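Surface presentation of antigens protein SpaO (Salmonella typhimurium, PDB 4YX1) takes part in the type III secretion sorting platform of a virulence-linked secretory pathway that supports Salmonella entry into mammalian cells. Local coordinates at residues 38-43 with 61-66. Residues are numbered along the deposited sequence; the frame is centred on the assembly and turned at random.
Sequences LNVEIM and LGVEIH
Ile42 and Ile65 meet through their terminal methyls, CD1 of Ile42 lying 3.4 Å from CD1 of Ile65, a close methyl-to-methyl approach, short of the usual carbon-carbon spacing. The two side chains cross at about a right angle, and the end methyls make the closest approach. In Ile65 the CG1 branch stands opposite the carbonyl carbon (chi1 -56°), and a further bend at chi2 (-63°) carries CD1 across to Ile42. Next to this pair Val40 CG1 approaches Val63 CG2 at 4.1 Å, again at an angle, one methyl to one methyl. No hydrogen bond joins residues 38-43 to 61-66. Both segments pair instead with the long strand 47-56, which lies between them in the antiparallel sheet: Val40 bonds through its backbone to Gly52, and Ile42 to Leu49 and Gly50. The curl of the sheet probably brings the two flanking strands close enough for their side chains to meet, the CA atoms of Val40 and Val63 being 7.4 Å apart. Phe9 of strand 4-10 touches both Ile42 and Val63, while Met24 of the second subunit packs on Ile42. Gly62 to Glu64 form an antiparallel ladder with that subunit, continuing the sheet across the dimer. All four touching residues are buried and aliphatic: backbone hydrogen bonds to strand 47-56 set the sheet, while dispersion and the hydrophobic effect favour this contact within SpaO's SPOA2 domain.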
ATOM      1  N   LEU A  38      -5.434   8.990  -4.110  1.00  9.32           N
ATOM      2  CA  LEU A  38      -6.334   9.777  -3.259  1.00 10.49           C
ATOM      3  C   LEU A  38      -6.966   8.939  -2.155  1.00 11.61           C
ATOM      4  O   LEU A  38      -7.715   9.455  -1.331  1.00 12.75           O
ATOM      5  CB  LEU A  38      -7.447  10.416  -4.091  1.00 11.29           C
ATOM      6  CG  LEU A  38      -7.008  11.330  -5.235  1.00 13.01           C
ATOM      7  CD1 LEU A  38      -8.218  11.995  -5.874  1.00 13.76           C
ATOM      8  CD2 LEU A  38      -6.014  12.377  -4.752  1.00 15.55           C
ATOM      9  N   ASN A  39      -6.676   7.643  -2.155  1.00 10.71           N
ATOM     10  CA  ASN A  39      -7.270   6.721  -1.203  1.00 11.07           C
ATOM     11  C   ASN A  39      -6.233   5.727  -0.709  1.00  9.54           C
ATOM     12  O   ASN A  39      -6.401   4.508  -0.832  1.00  9.87           O
ATOM     13  CB  ASN A  39      -8.459   5.982  -1.827  1.00 13.94           C
ATOM     14  CG  ASN A  39      -9.249   5.174  -0.806  1.00 16.52           C
ATOM     15  OD1 ASN A  39      -9.349   5.549   0.363  1.00 17.33           O
ATOM     16  ND2 ASN A  39      -9.786   4.047  -1.239  1.00 18.87           N
ATOM     17  N   VAL A  40      -5.149   6.252  -0.157  1.00  8.03           N
ATOM     18  CA  VAL A  40      -4.197   5.403   0.541  1.00  7.32           C
ATOM     19  C   VAL A  40      -4.856   4.931   1.814  1.00  7.22           C
ATOM     20  O   VAL A  40      -5.359   5.729   2.588  1.00  9.89           O
ATOM     21  CB  VAL A  40      -2.893   6.130   0.860  1.00  7.89           C
ATOM     22  CG1 VAL A  40      -1.951   5.203   1.638  1.00  9.66           C
ATOM     23  CG2 VAL A  40      -2.249   6.606  -0.436  1.00 10.38           C
ATOM     24  N   GLU A  41      -4.910   3.630   2.010  1.00  6.22           N
ATOM     25  CA  GLU A  41      -5.610   3.080   3.148  1.00  6.41           C
ATOM     26  C   GLU A  41      -4.636   2.640   4.218  1.00  6.85           C
ATOM     27  O   GLU A  41      -3.612   2.019   3.926  1.00  9.21           O
ATOM     28  CB  GLU A  41      -6.482   1.927   2.693  1.00  7.27           C
ATOM     29  CG  GLU A  41      -7.623   2.399   1.815  1.00  9.07           C
ATOM     30  CD  GLU A  41      -8.497   1.268   1.353  1.00 11.33           C
ATOM     31  OE1 GLU A  41      -7.982   0.385   0.646  1.00 13.60           O
ATOM     32  OE2 GLU A  41      -9.698   1.255   1.696  1.00 13.17           O
ATOM     33  N   ILE A  42      -4.942   2.980   5.457  1.00  6.79           N
ATOM     34  CA  ILE A  42      -4.132   2.587   6.592  1.00  7.48           C
ATOM     35  C   ILE A  42      -4.807   1.406   7.262  1.00  6.91           C
ATOM     36  O   ILE A  42      -5.929   1.536   7.744  1.00  7.63           O
ATOM     37  CB  ILE A  42      -3.960   3.756   7.569  1.00  9.43           C
ATOM     38  CG1 ILE A  42      -3.387   4.959   6.816  1.00 12.61           C
ATOM     39  CG2 ILE A  42      -3.071   3.372   8.753  1.00 10.97           C
ATOM     40  CD1 ILE A  42      -3.880   6.254   7.317  1.00 16.78           C
HETATM   41  N   MSE A  43      -4.124   0.262   7.249  1.00  7.24           N
HETATM   42  CA  MSE A  43      -4.638  -1.002   7.763  1.00  7.41           C
HETATM   43  C   MSE A  43      -3.893  -1.398   9.018  1.00  6.73           C
HETATM   44  O   MSE A  43      -2.681  -1.250   9.102  1.00  8.41           O
HETATM   45  CB  MSE A  43      -4.472  -2.126   6.736  1.00 10.92           C
HETATM   46  CG  MSE A  43      -4.796  -1.765   5.312  1.00 15.67           C
HETATM   47 SE   MSE A  43      -6.698  -1.590   5.005  1.00 20.54          SE
HETATM   48  CE  MSE A  43      -7.288  -3.410   5.290  1.00 18.71           C
ATOM     49  N   LEU A  61       8.001  10.496   0.891  1.00 11.62           N
ATOM     50  CA  LEU A  61       6.568  10.548   0.649  1.00 10.91           C
ATOM     51  C   LEU A  61       5.856  10.661   1.980  1.00 10.59           C
ATOM     52  O   LEU A  61       6.397  10.287   3.020  1.00 12.98           O
ATOM     53  CB  LEU A  61       6.070   9.315  -0.101  1.00 13.57           C
ATOM     54  CG  LEU A  61       6.610   9.152  -1.521  1.00 15.49           C
ATOM     55  CD1 LEU A  61       5.947   7.955  -2.166  1.00 18.20           C
ATOM     56  CD2 LEU A  61       6.384  10.415  -2.352  1.00 17.53           C
ATOM     57  N   GLY A  62       4.638  11.177   1.946  1.00 10.09           N
ATOM     58  CA  GLY A  62       3.828  11.227   3.135  1.00  9.90           C
ATOM     59  C   GLY A  62       2.403  10.845   2.813  1.00  9.26           C
ATOM     60  O   GLY A  62       2.021  10.747   1.653  1.00  8.77           O
ATOM     61  N   VAL A  63       1.614  10.637   3.859  1.00  8.56           N
ATOM     62  CA  VAL A  63       0.189  10.411   3.691  1.00  8.82           C
ATOM     63  C   VAL A  63      -0.559  11.493   4.454  1.00  9.09           C
ATOM     64  O   VAL A  63      -0.458  11.595   5.675  1.00  9.63           O
ATOM     65  CB  VAL A  63      -0.242   9.012   4.168  1.00 10.38           C
ATOM     66  CG1 VAL A  63      -1.750   8.854   4.026  1.00 10.66           C
ATOM     67  CG2 VAL A  63       0.494   7.945   3.375  1.00 12.50           C
ATOM     68  N   GLU A  64      -1.280  12.325   3.708  1.00  8.23           N
ATOM     69  CA  GLU A  64      -2.141  13.342   4.280  1.00  8.64           C
ATOM     70  C   GLU A  64      -3.455  12.696   4.689  1.00  8.45           C
ATOM     71  O   GLU A  64      -4.197  12.232   3.836  1.00 10.09           O
ATOM     72  CB  GLU A  64      -2.377  14.453   3.258  1.00  8.64           C
ATOM     73  CG  GLU A  64      -3.320  15.540   3.750  1.00 10.21           C
ATOM     74  CD  GLU A  64      -3.763  16.465   2.639  1.00 13.33           C
ATOM     75  OE1 GLU A  64      -3.465  16.172   1.460  1.00 17.61           O
ATOM     76  OE2 GLU A  64      -4.418  17.479   2.937  1.00 13.54           O
ATOM     77  N   ILE A  65      -3.746  12.648   5.984  1.00  8.54           N
ATOM     78  CA  ILE A  65      -4.943  11.941   6.444  1.00  9.90           C
ATOM     79  C   ILE A  65      -6.208  12.716   6.068  1.00 10.34           C
ATOM     80  O   ILE A  65      -6.307  13.925   6.294  1.00 11.88           O
ATOM     81  CB  ILE A  65      -4.915  11.716   7.970  1.00 11.60           C
ATOM     82  CG1 ILE A  65      -3.644  10.970   8.389  1.00 12.58           C
ATOM     83  CG2 ILE A  65      -6.181  10.981   8.449  1.00 13.14           C
ATOM     84  CD1 ILE A  65      -3.542   9.600   7.817  1.00 13.98           C
ATOM     85  N   HIS A  66      -7.176  12.028   5.486  1.00 10.93           N
ATOM     86  CA  HIS A  66      -8.465  12.653   5.222  1.00 13.11           C
ATOM     87  C   HIS A  66      -9.549  12.126   6.155  1.00 13.76           C
ATOM     88  O   HIS A  66     -10.534  12.811   6.401  1.00 16.44           O
ATOM     89  CB  HIS A  66      -8.857  12.452   3.760  1.00 14.56           C
ATOM     90  CG  HIS A  66      -8.093  13.335   2.822  1.00 17.08           C
ATOM     91  ND1 HIS A  66      -8.174  14.709   2.873  1.00 20.00           N
ATOM     92  CD2 HIS A  66      -7.211  13.047   1.838  1.00 18.82           C
ATOM     93  CE1 HIS A  66      -7.384  15.230   1.951  1.00 20.53           C
ATOM     94  NE2 HIS A  66      -6.788  14.242   1.309  1.00 19.37           N
TER